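Local coordinates for protein putative oxidoreductase molybdopterin-binding subunit (Sulfolobus tokodaii, PDB 4ZOH) that binds a molybdenum pterin cytosine dinucleotide cofactor and probably serves as the catalytic subunit of an oxidoreductase of the aldehyde oxidase and xanthine dehydrogenase family, at residues A449-A454 with I465-G470; A455-L460 with A493-S498; A616-E621 with P680-A685; N684-E687 with R693-K696. All blocks are in the same frame, centred on the assembly; numbering follows the deposited sequence.

Overall arrangement
The chain reaches helix 446-458 first, and interactions 1 and 2 both start there. Interaction 1 closes a connection of ten residues by bringing strand 465-468 back against the helix. Interaction 2 closes a longer one, of 32 residues, by adding helix 486-512. The two cross along the chain and touch in space, for instance where Ala454 meets Ser498. Interaction 3 begins later and lies on the opposite side of the chain's centre, with its own centre about 36 Å from that of interaction 1. It joins helices 600-619 and 673-688 over 58 residues. Interaction 4 starts on Asn684 and Ala685, where interaction 3 ends. It folds the loop after helix 673-688 back onto that helix.

Interaction 1 (A449-A454 with I465-G470); sequences AFAQIA and IEVRWG
Ile465 packs on helix 446-458 through Ala451 and Ala454. Its CG2 branch rests against the helix beside these two alanines. There it lies 4.1 Å from CA of Ala451 and 4.1 Å from CB of Ala454. With methyl groups as the only side chains at these two positions, the isoleucine comes close to the helix backbone. Glu466 turns the other way. Its carboxylate forms salt bridges with Lys432 and with Lys178 of the second subunit. Val467 faces the helix again and splits its branches between two residues. CG1 is anti to the backbone N (chi1 -177°) and reaches CB of Phe450 at 4.2 Å. The same methyl lies at the edge of the Phe450 ring, near its plane. CG2 packs on CB of Ala451 at 3.8 Å. Arg468 returns to the outer side, where its NE pairs with Glu473 of the second subunit. The inner face is therefore buried and apolar, while the outer face carries charges to a neighbouring copy. The axes of helix and strand approach to 8.4 Å, with their directions 139° apart. Helix 446-458 also borders the cofactor, since Ala449 touches the pterin cytosine dinucleotide. The arrangement is that of a beta-alpha-beta crossover: strand 433-437, helix 446-458 and the parallel strand 465-468.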
loop_
_atom_site.group_PDB
_atom_site.type_symbol
_atom_site.label_atom_id
_atom_site.label_comp_id
_atom_site.label_asym_id
_atom_site.label_seq_id
_atom_site.Cartn_x
_atom_site.Cartn_y
_atom_site.Cartn_z
ATOM N N ALA A 449 5.973 6.671 -26.359
ATOM C CA ALA A 449 7.028 6.594 -27.362
ATOM C C ALA A 449 7.754 5.265 -27.295
ATOM O O ALA A 449 8.086 4.634 -28.359
ATOM C CB ALA A 449 7.946 7.814 -27.270
ATOM N N PHE A 450 7.878 4.722 -26.072
ATOM C CA PHE A 450 8.601 3.456 -25.943
ATOM C C PHE A 450 7.778 2.323 -26.532
ATOM O O PHE A 450 8.301 1.365 -27.143
ATOM C CB PHE A 450 9.048 3.188 -24.481
ATOM C CG PHE A 450 10.084 4.154 -23.989
ATOM C CD1 PHE A 450 10.958 4.818 -24.890
ATOM C CD2 PHE A 450 10.231 4.405 -22.645
ATOM C CE1 PHE A 450 11.933 5.727 -24.431
ATOM C CE2 PHE A 450 11.229 5.283 -22.177
ATOM C CZ PHE A 450 12.065 5.941 -23.062
ATOM N N ALA A 451 6.479 2.405 -26.294
ATOM C CA ALA A 451 5.558 1.392 -26.773
ATOM C C ALA A 451 5.535 1.440 -28.356
ATOM O O ALA A 451 5.616 0.405 -28.978
ATOM C CB ALA A 451 4.174 1.623 -26.181
ATOM N N GLN A 452 5.494 2.626 -28.946
ATOM C CA GLN A 452 5.622 2.819 -30.440
ATOM C C GLN A 452 6.914 2.183 -31.015
ATOM O O GLN A 452 6.868 1.414 -32.017
ATOM C CB GLN A 452 5.646 4.325 -30.793
ATOM C CG GLN A 452 4.420 5.096 -30.367
ATOM C CD GLN A 452 4.600 6.606 -30.540
ATOM O OE1 GLN A 452 4.672 7.335 -29.556
ATOM N NE2 GLN A 452 4.651 7.088 -31.826
ATOM N N ILE A 453 8.054 2.469 -30.371
ATOM C CA ILE A 453 9.354 1.847 -30.732
ATOM C C ILE A 453 9.322 0.313 -30.645
ATOM O O ILE A 453 9.649 -0.365 -31.628
ATOM C CB ILE A 453 10.540 2.445 -29.951
ATOM C CG1 ILE A 453 10.749 3.899 -30.361
ATOM C CG2 ILE A 453 11.833 1.663 -30.166
ATOM C CD1 ILE A 453 11.602 4.693 -29.338
ATOM N N ALA A 454 8.913 -0.241 -29.498
ATOM C CA ALA A 454 8.989 -1.671 -29.315
ATOM C C ALA A 454 7.979 -2.383 -30.240
ATOM O O ALA A 454 8.269 -3.451 -30.733
ATOM C CB ALA A 454 8.756 -2.090 -27.856
ATOM N N ILE A 465 2.171 -3.990 -25.696
ATOM C CA ILE A 465 3.409 -3.591 -25.059
ATOM C C ILE A 465 3.030 -2.715 -23.850
ATOM O O ILE A 465 2.795 -1.514 -23.991
ATOM C CB ILE A 465 4.346 -2.742 -25.976
ATOM C CG1 ILE A 465 4.575 -3.342 -27.429
ATOM C CG2 ILE A 465 5.649 -2.365 -25.237
ATOM C CD1 ILE A 465 5.133 -4.769 -27.459
ATOM N N GLU A 466 2.932 -3.337 -22.689
ATOM C CA GLU A 466 2.836 -2.622 -21.442
ATOM C C GLU A 466 4.224 -1.989 -21.120
ATOM O O GLU A 466 5.238 -2.654 -21.237
ATOM C CB GLU A 466 2.453 -3.571 -20.302
ATOM C CG GLU A 466 2.153 -2.733 -19.011
ATOM C CD GLU A 466 1.948 -3.522 -17.701
ATOM O OE1 GLU A 466 2.046 -4.790 -17.642
ATOM O OE2 GLU A 466 1.649 -2.829 -16.688
ATOM N N VAL A 467 4.239 -0.723 -20.722
ATOM C CA VAL A 467 5.478 -0.072 -20.407
ATOM C C VAL A 467 5.469 0.345 -18.930
ATOM O O VAL A 467 4.523 1.053 -18.480
ATOM C CB VAL A 467 5.689 1.172 -21.285
ATOM C CG1 VAL A 467 7.053 1.838 -20.990
ATOM C CG2 VAL A 467 5.618 0.775 -22.767
ATOM N N ARG A 468 6.519 -0.086 -18.195
ATOM C CA ARG A 468 6.664 0.165 -16.738
ATOM C C ARG A 468 7.990 0.844 -16.446
ATOM O O ARG A 468 8.917 0.760 -17.251
ATOM C CB ARG A 468 6.573 -1.186 -16.010
ATOM C CG ARG A 468 5.186 -1.816 -16.120
ATOM C CD ARG A 468 4.242 -1.160 -15.117
ATOM N NE ARG A 468 4.629 -1.587 -13.758
ATOM C CZ ARG A 468 5.102 -0.809 -12.777
ATOM N NH1 ARG A 468 5.272 0.480 -12.993
ATOM N NH2 ARG A 468 5.470 -1.362 -11.593
ATOM N N TRP A 469 8.100 1.533 -15.313
ATOM C CA TRP A 469 9.339 2.187 -14.883
ATOM C C TRP A 469 9.225 2.522 -13.387
ATOM O O TRP A 469 8.107 2.441 -12.861
ATOM C CB TRP A 469 9.546 3.523 -15.655
ATOM C CG TRP A 469 8.538 4.653 -15.423
ATOM C CD1 TRP A 469 8.685 5.674 -14.550
ATOM C CD2 TRP A 469 7.288 4.891 -16.104
ATOM N NE1 TRP A 469 7.617 6.524 -14.609
ATOM C CE2 TRP A 469 6.732 6.054 -15.548
ATOM C CE3 TRP A 469 6.557 4.193 -17.081
ATOM C CZ2 TRP A 469 5.499 6.606 -15.966
ATOM C CZ3 TRP A 469 5.290 4.730 -17.508
ATOM C CH2 TRP A 469 4.789 5.948 -16.932
ATOM N N GLY A 470 10.343 2.943 -12.751
ATOM C CA GLY A 470 10.251 3.626 -11.470
ATOM C C GLY A 470 10.224 2.727 -10.233
ATOM O O GLY A 470 9.899 3.192 -9.168
#

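Interaction 2 (A455-L460 with A493-S498); sequences ADVLEL and AVLLAS
Val457 meets both Leu495 and Ser498, each through a different methyl. Its CG1 points opposite the backbone N (chi1 177°) and rests on CB of Ser498 at 3.7 Å. Its CG2 turns to Leu495, and the two side chains cross obliquely. The separation of Val457 CG2 from Leu495 CD1 is 3.3 Å, tighter than normal for two carbons. Leu495 also has torsions away from the usual staggered values, so the exact fit here is doubtful. Leu458 adds a smaller contact: its CD2 methyl lies 3.7 Å from the carbonyl O of Ser498.

The Ser498 hydroxyl is held by its own helix. OG donates to the carbonyl O of Val494 at 2.9 Å, from above the carbonyl plane. The backbone N of Ser498 reaches the same oxygen from the opposite face, so Val494 O accepts two bonds. This grip fixes the hydroxyl and leaves CB for the valine.

On the other side, helix 446-458 ends in a Schellman motif. Glu459 has positive phi as the C-prime residue, and Leu460 N bonds to Ala455 O at 3.1 Å. Val457 and Leu458 thus sit on the last turn of the helix. Asp456 beside them accepts bonds from the backbone N of Tyr2 and of Ile3, which ties the N terminus to this end. Helix 486-512 packs beside helix 446-458 and also touches strand 553-559, through Leu496 on Ala556 and Tyr558. Strand 420-427, next to 553-559 in the same sheet, touches both helices through Ile425, on Leu458 and on Ser498.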
loop_
_atom_site.group_PDB
_atom_site.type_symbol
_atom_site.label_atom_id
_atom_site.label_comp_id
_atom_site.label_asym_id
_atom_site.label_seq_id
_atom_site.Cartn_x
_atom_site.Cartn_y
_atom_site.Cartn_z
ATOM N N ALA A 455 6.798 -1.806 -30.429
ATOM C CA ALA A 455 5.809 -2.411 -31.306
ATOM C C ALA A 455 6.299 -2.439 -32.797
ATOM O O ALA A 455 6.105 -3.441 -33.470
ATOM C CB ALA A 455 4.451 -1.723 -31.155
ATOM N N ASP A 456 6.954 -1.380 -33.271
ATOM C CA ASP A 456 7.583 -1.383 -34.612
ATOM C C ASP A 456 8.615 -2.481 -34.760
ATOM O O ASP A 456 8.529 -3.243 -35.727
ATOM C CB ASP A 456 8.172 -0.010 -35.001
ATOM C CG ASP A 456 7.087 1.006 -35.432
ATOM O OD1 ASP A 456 5.871 0.730 -35.350
ATOM O OD2 ASP A 456 7.434 2.106 -35.881
ATOM N N VAL A 457 9.535 -2.605 -33.784
ATOM C CA VAL A 457 10.548 -3.664 -33.811
ATOM C C VAL A 457 9.923 -5.076 -33.812
ATOM O O VAL A 457 10.310 -5.945 -34.584
ATOM C CB VAL A 457 11.593 -3.523 -32.668
ATOM C CG1 VAL A 457 12.579 -4.664 -32.679
ATOM C CG2 VAL A 457 12.334 -2.214 -32.751
ATOM N N LEU A 458 8.968 -5.317 -32.940
ATOM C CA LEU A 458 8.357 -6.664 -32.839
ATOM C C LEU A 458 7.262 -6.918 -33.889
ATOM O O LEU A 458 6.885 -8.082 -34.113
ATOM C CB LEU A 458 7.823 -6.944 -31.385
ATOM C CG LEU A 458 8.990 -6.773 -30.374
ATOM C CD1 LEU A 458 8.484 -6.599 -28.920
ATOM C CD2 LEU A 458 9.936 -7.937 -30.525
ATOM N N GLU A 459 6.766 -5.831 -34.504
ATOM C CA GLU A 459 5.735 -5.875 -35.534
ATOM C C GLU A 459 4.444 -6.342 -34.907
ATOM O O GLU A 459 3.781 -7.214 -35.482
ATOM C CB GLU A 459 6.161 -6.838 -36.661
ATOM C CG GLU A 459 7.379 -6.390 -37.452
ATOM C CD GLU A 459 7.785 -7.371 -38.549
ATOM O OE1 GLU A 459 7.064 -8.342 -38.827
ATOM O OE2 GLU A 459 8.883 -7.205 -39.104
ATOM N N LEU A 460 4.115 -5.809 -33.710
ATOM C CA LEU A 460 2.913 -6.232 -32.950
ATOM C C LEU A 460 1.983 -5.066 -32.721
ATOM O O LEU A 460 2.396 -3.930 -32.882
ATOM C CB LEU A 460 3.313 -6.853 -31.608
ATOM C CG LEU A 460 4.201 -8.108 -31.685
ATOM C CD1 LEU A 460 4.524 -8.542 -30.250
ATOM C CD2 LEU A 460 3.518 -9.264 -32.414
ATOM N N ALA A 493 17.937 2.347 -25.792
ATOM C CA ALA A 493 17.980 1.092 -24.990
ATOM C C ALA A 493 16.735 0.191 -25.302
ATOM O O ALA A 493 16.831 -1.056 -25.420
ATOM C CB ALA A 493 18.154 1.400 -23.482
ATOM N N VAL A 494 15.569 0.828 -25.452
ATOM C CA VAL A 494 14.316 0.092 -25.793
ATOM C C VAL A 494 14.465 -0.646 -27.169
ATOM O O VAL A 494 14.103 -1.816 -27.337
ATOM C CB VAL A 494 13.086 1.063 -25.712
ATOM C CG1 VAL A 494 11.843 0.526 -26.462
ATOM C CG2 VAL A 494 12.727 1.419 -24.238
ATOM N N LEU A 495 15.066 0.047 -28.131
ATOM C CA LEU A 495 15.267 -0.487 -29.471
ATOM C C LEU A 495 16.201 -1.725 -29.422
ATOM O O LEU A 495 15.863 -2.796 -29.961
ATOM C CB LEU A 495 15.825 0.673 -30.304
ATOM C CG LEU A 495 15.598 0.931 -31.762
ATOM C CD1 LEU A 495 14.277 0.439 -32.280
ATOM C CD2 LEU A 495 15.737 2.439 -31.959
ATOM N N LEU A 496 17.337 -1.615 -28.722
ATOM C CA LEU A 496 18.230 -2.759 -28.510
ATOM C C LEU A 496 17.561 -3.972 -27.843
ATOM O O LEU A 496 17.734 -5.132 -28.291
ATOM C CB LEU A 496 19.464 -2.336 -27.686
ATOM C CG LEU A 496 20.452 -1.321 -28.310
ATOM C CD1 LEU A 496 21.547 -0.988 -27.307
ATOM C CD2 LEU A 496 21.060 -1.904 -29.615
ATOM N N ALA A 497 16.743 -3.724 -26.803
ATOM C CA ALA A 497 16.207 -4.865 -26.059
ATOM C C ALA A 497 15.181 -5.529 -26.898
ATOM O O ALA A 497 15.093 -6.759 -26.910
ATOM C CB ALA A 497 15.592 -4.426 -24.745
ATOM N N SER A 498 14.355 -4.721 -27.579
ATOM C CA SER A 498 13.300 -5.294 -28.445
ATOM C C SER A 498 13.939 -6.132 -29.559
ATOM O O SER A 498 13.450 -7.189 -29.874
ATOM C CB SER A 498 12.463 -4.163 -29.050
ATOM O OG SER A 498 11.844 -3.441 -28.015
#

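Interaction 3 (A616-E621 with P680-A685); sequences AQALLE and PTIINA
Both chi angles of Ile683 are near -60° (chi1 -61°, chi2 -66°), which folds its longer branch toward Ala618. The CD1 methyl of Ile683 ends 3.5 Å from CB of Ala618, with CG1 close behind. In Ile682 it is the shorter branch that does the work. Its CG2 lies 3.8 Å from CB of Ala618 and equally close to CD2 of Leu619. Leu619 and Ile682 cross at about a right angle. The Ala618 methyl is thus wedged against both isoleucines. This is a buried, wholly apolar packing of two helices, 600-619 and 673-688, beside the sheet that holds strands 568-577 and 583-593. Ile682 also touches Ala573, Val585 and Tyr588 of those strands, and Leu619 touches Val583. Helix 600-619 finishes at this contact. Ala616 O accepts from both Leu620 N and Glu621 N, from opposite faces of its plane. Ile683 also packs on Ile694, Met697 and Val699, which belong to the loop after its own helix.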
loop_
_atom_site.group_PDB
_atom_site.type_symbol
_atom_site.label_atom_id
_atom_site.label_comp_id
_atom_site.label_asym_id
_atom_site.label_seq_id
_atom_site.Cartn_x
_atom_site.Cartn_y
_atom_site.Cartn_z
ATOM N N ALA A 616 6.736 32.943 -19.452
ATOM C CA ALA A 616 6.403 33.339 -18.066
ATOM C C ALA A 616 7.684 33.948 -17.347
ATOM O O ALA A 616 7.563 34.882 -16.527
ATOM C CB ALA A 616 5.931 32.119 -17.284
ATOM N N GLN A 617 8.858 33.370 -17.624
ATOM C CA GLN A 617 10.130 33.937 -17.084
ATOM C C GLN A 617 10.330 35.400 -17.597
ATOM O O GLN A 617 10.588 36.343 -16.771
ATOM C CB GLN A 617 11.355 33.068 -17.487
ATOM C CG GLN A 617 12.656 33.667 -16.884
ATOM C CD GLN A 617 13.950 32.922 -17.065
ATOM O OE1 GLN A 617 14.091 31.921 -17.816
ATOM N NE2 GLN A 617 14.967 33.445 -16.374
ATOM N N ALA A 618 10.155 35.588 -18.920
ATOM C CA ALA A 618 10.208 36.946 -19.568
ATOM C C ALA A 618 9.185 37.901 -18.978
ATOM O O ALA A 618 9.510 39.057 -18.616
ATOM C CB ALA A 618 10.008 36.853 -21.092
ATOM N N LEU A 619 7.974 37.408 -18.777
ATOM C CA LEU A 619 6.850 38.338 -18.491
ATOM C C LEU A 619 6.272 38.294 -17.102
ATOM O O LEU A 619 5.579 39.230 -16.733
ATOM C CB LEU A 619 5.687 38.148 -19.501
ATOM C CG LEU A 619 5.983 38.235 -20.987
ATOM C CD1 LEU A 619 4.669 37.901 -21.756
ATOM C CD2 LEU A 619 6.577 39.647 -21.299
ATOM N N LEU A 620 6.451 37.204 -16.355
ATOM C CA LEU A 620 5.674 37.101 -15.090
ATOM C C LEU A 620 6.528 36.794 -13.885
ATOM O O LEU A 620 6.408 37.469 -12.876
ATOM C CB LEU A 620 4.552 36.034 -15.185
ATOM C CG LEU A 620 3.351 36.258 -16.134
ATOM C CD1 LEU A 620 2.669 34.933 -16.490
ATOM C CD2 LEU A 620 2.360 37.167 -15.431
ATOM N N GLU A 621 7.329 35.746 -13.999
ATOM C CA GLU A 621 7.933 35.125 -12.829
ATOM C C GLU A 621 9.216 35.826 -12.361
ATOM O O GLU A 621 9.892 36.441 -13.169
ATOM C CB GLU A 621 8.245 33.680 -13.198
ATOM C CG GLU A 621 6.934 32.863 -13.082
ATOM C CD GLU A 621 7.066 31.452 -13.597
ATOM O OE1 GLU A 621 8.123 30.834 -13.449
ATOM O OE2 GLU A 621 6.109 30.948 -14.244
ATOM N N PRO A 680 14.125 34.716 -24.696
ATOM C CA PRO A 680 14.598 35.868 -25.496
ATOM C C PRO A 680 13.642 36.190 -26.722
ATOM O O PRO A 680 13.623 37.333 -27.181
ATOM C CB PRO A 680 15.895 35.332 -26.122
ATOM C CG PRO A 680 15.724 33.866 -26.204
ATOM C CD PRO A 680 14.984 33.514 -24.890
ATOM N N THR A 681 12.948 35.178 -27.272
ATOM C CA THR A 681 11.932 35.480 -28.334
ATOM C C THR A 681 10.988 36.554 -27.868
ATOM O O THR A 681 10.821 37.602 -28.536
ATOM C CB THR A 681 11.126 34.254 -28.773
ATOM O OG1 THR A 681 12.050 33.312 -29.303
ATOM C CG2 THR A 681 10.149 34.632 -29.997
ATOM N N ILE A 682 10.460 36.343 -26.675
ATOM C CA ILE A 682 9.438 37.231 -26.092
ATOM C C ILE A 682 10.038 38.589 -25.677
ATOM O O ILE A 682 9.419 39.661 -25.886
ATOM C CB ILE A 682 8.663 36.558 -24.916
ATOM C CG1 ILE A 682 7.770 35.359 -25.401
ATOM C CG2 ILE A 682 7.900 37.621 -24.165
ATOM C CD1 ILE A 682 6.687 35.794 -26.358
ATOM N N ILE A 683 11.213 38.537 -25.023
ATOM C CA ILE A 683 11.885 39.770 -24.674
ATOM C C ILE A 683 12.244 40.582 -25.977
ATOM O O ILE A 683 12.082 41.788 -25.978
ATOM C CB ILE A 683 13.151 39.585 -23.769
ATOM C CG1 ILE A 683 12.782 38.915 -22.408
ATOM C CG2 ILE A 683 13.764 41.007 -23.566
ATOM C CD1 ILE A 683 11.880 39.819 -21.521
ATOM N N ASN A 684 12.738 39.927 -27.015
ATOM C CA ASN A 684 13.072 40.667 -28.248
ATOM C C ASN A 684 11.828 41.365 -28.806
ATOM O O ASN A 684 11.870 42.579 -29.102
ATOM C CB ASN A 684 13.745 39.759 -29.269
ATOM C CG ASN A 684 15.174 39.422 -28.871
ATOM O OD1 ASN A 684 15.629 39.940 -27.854
ATOM N ND2 ASN A 684 15.890 38.530 -29.644
ATOM N N ALA A 685 10.709 40.624 -28.818
ATOM C CA ALA A 685 9.392 41.165 -29.206
ATOM C C ALA A 685 9.029 42.374 -28.417
ATOM O O ALA A 685 8.709 43.412 -29.050
ATOM C CB ALA A 685 8.275 40.133 -29.180
#

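Interaction 4 (N684-E687 with R693-K696); sequences NAVE and RITK
The carboxylate of Glu687 has Ile694 N on one side of its plane and CA and CG of Arg693 on the other. Ile694 N donates to OE2 of Glu687 at 3.1 Å, with a fairly straight N-H...O angle of 160°. It comes on the anti side of OE2, 27° out of the carboxylate plane. CA of Arg693 lies across that plane, 3.3 Å from the same OE2. The fold here is a helix followed by a loop that doubles back beside it; a glutamate of helix 673-688 accepts a backbone N-H of the loop.

Glu687 gets there with a fully stretched start to its side chain: CG is trans to the backbone N (chi1 -179°), and the chain stays extended beyond it. Next to the polar bond is an apolar patch. CD1 of Ile694 settles 3.8 Å from CA of Glu687, close to the helix backbone. CG1 of Val686 also meets that methyl of Ile694, 3.9 Å away, and the two side chains cross at about a right angle.

Arg345 of helix 336-353, outside both segments, is the second partner of this site. Its NH2 makes a salt bridge to Glu687 OE2 and a hydrogen bond to Ile694 O, while its NH1 bonds to Asn684 OD1. One guanidinium therefore joins both segments, and it would probably help to keep the buried carboxylate ionised. Arg693 sends its own guanidinium elsewhere, with NH1 in a salt bridge to Asp153. Its NE stays 5.5 Å from Glu687 OE2.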
loop_
_atom_site.group_PDB
_atom_site.type_symbol
_atom_site.label_atom_id
_atom_site.label_comp_id
_atom_site.label_asym_id
_atom_site.label_seq_id
_atom_site.Cartn_x
_atom_site.Cartn_y
_atom_site.Cartn_z
ATOM N N ASN A 684 12.738 39.927 -27.015
ATOM C CA ASN A 684 13.072 40.667 -28.248
ATOM C C ASN A 684 11.828 41.365 -28.806
ATOM O O ASN A 684 11.870 42.579 -29.102
ATOM C CB ASN A 684 13.745 39.759 -29.269
ATOM C CG ASN A 684 15.174 39.422 -28.871
ATOM O OD1 ASN A 684 15.629 39.940 -27.854
ATOM N ND2 ASN A 684 15.890 38.530 -29.644
ATOM N N ALA A 685 10.709 40.624 -28.818
ATOM C CA ALA A 685 9.392 41.165 -29.206
ATOM C C ALA A 685 9.029 42.374 -28.417
ATOM O O ALA A 685 8.709 43.412 -29.050
ATOM C CB ALA A 685 8.275 40.133 -29.180
ATOM N N VAL A 686 9.088 42.298 -27.082
ATOM C CA VAL A 686 8.634 43.414 -26.257
ATOM C C VAL A 686 9.540 44.629 -26.489
ATOM O O VAL A 686 9.108 45.798 -26.381
ATOM C CB VAL A 686 8.624 43.086 -24.768
ATOM C CG1 VAL A 686 8.184 44.289 -23.911
ATOM C CG2 VAL A 686 7.640 41.962 -24.467
ATOM N N GLU A 687 10.814 44.334 -26.773
ATOM C CA GLU A 687 11.787 45.387 -26.864
ATOM C C GLU A 687 11.486 46.207 -28.107
ATOM O O GLU A 687 11.532 47.427 -28.026
ATOM C CB GLU A 687 13.200 44.823 -26.943
ATOM C CG GLU A 687 14.261 45.908 -27.025
ATOM C CD GLU A 687 15.674 45.346 -26.877
ATOM O OE1 GLU A 687 16.086 44.500 -27.695
ATOM O OE2 GLU A 687 16.336 45.728 -25.904
ATOM N N ARG A 693 16.181 49.574 -24.166
ATOM C CA ARG A 693 16.845 48.330 -23.977
ATOM C C ARG A 693 16.232 47.603 -22.764
ATOM O O ARG A 693 15.979 48.200 -21.719
ATOM C CB ARG A 693 18.346 48.555 -23.800
ATOM C CG ARG A 693 19.140 47.302 -24.154
ATOM C CD ARG A 693 20.612 47.589 -24.018
ATOM N NE ARG A 693 21.179 48.203 -25.215
ATOM C CZ ARG A 693 22.409 48.695 -25.293
ATOM N NH1 ARG A 693 23.252 48.639 -24.262
ATOM N NH2 ARG A 693 22.815 49.214 -26.422
ATOM N N ILE A 694 15.927 46.335 -22.928
ATOM C CA ILE A 694 15.509 45.500 -21.746
ATOM C C ILE A 694 16.717 44.695 -21.208
ATOM O O ILE A 694 17.340 43.929 -21.972
ATOM C CB ILE A 694 14.374 44.541 -22.147
ATOM C CG1 ILE A 694 13.157 45.377 -22.581
ATOM C CG2 ILE A 694 14.024 43.545 -21.002
ATOM C CD1 ILE A 694 12.051 44.519 -23.159
ATOM N N THR A 695 17.060 44.910 -19.940
ATOM C CA THR A 695 18.296 44.339 -19.361
ATOM C C THR A 695 17.963 43.316 -18.283
ATOM O O THR A 695 18.813 42.529 -17.898
ATOM C CB THR A 695 19.234 45.421 -18.720
ATOM O OG1 THR A 695 18.482 46.201 -17.799
ATOM C CG2 THR A 695 19.855 46.360 -19.761
ATOM N N LYS A 696 16.726 43.321 -17.800
ATOM C CA LYS A 696 16.334 42.388 -16.737
ATOM C C LYS A 696 14.906 41.837 -16.911
ATOM O O LYS A 696 14.108 42.450 -17.605
ATOM C CB LYS A 696 16.488 43.069 -15.381
ATOM C CG LYS A 696 15.712 44.353 -15.235
ATOM C CD LYS A 696 15.273 44.584 -13.778
ATOM C CE LYS A 696 15.967 45.753 -13.107
ATOM N NZ LYS A 696 15.552 47.074 -13.657
#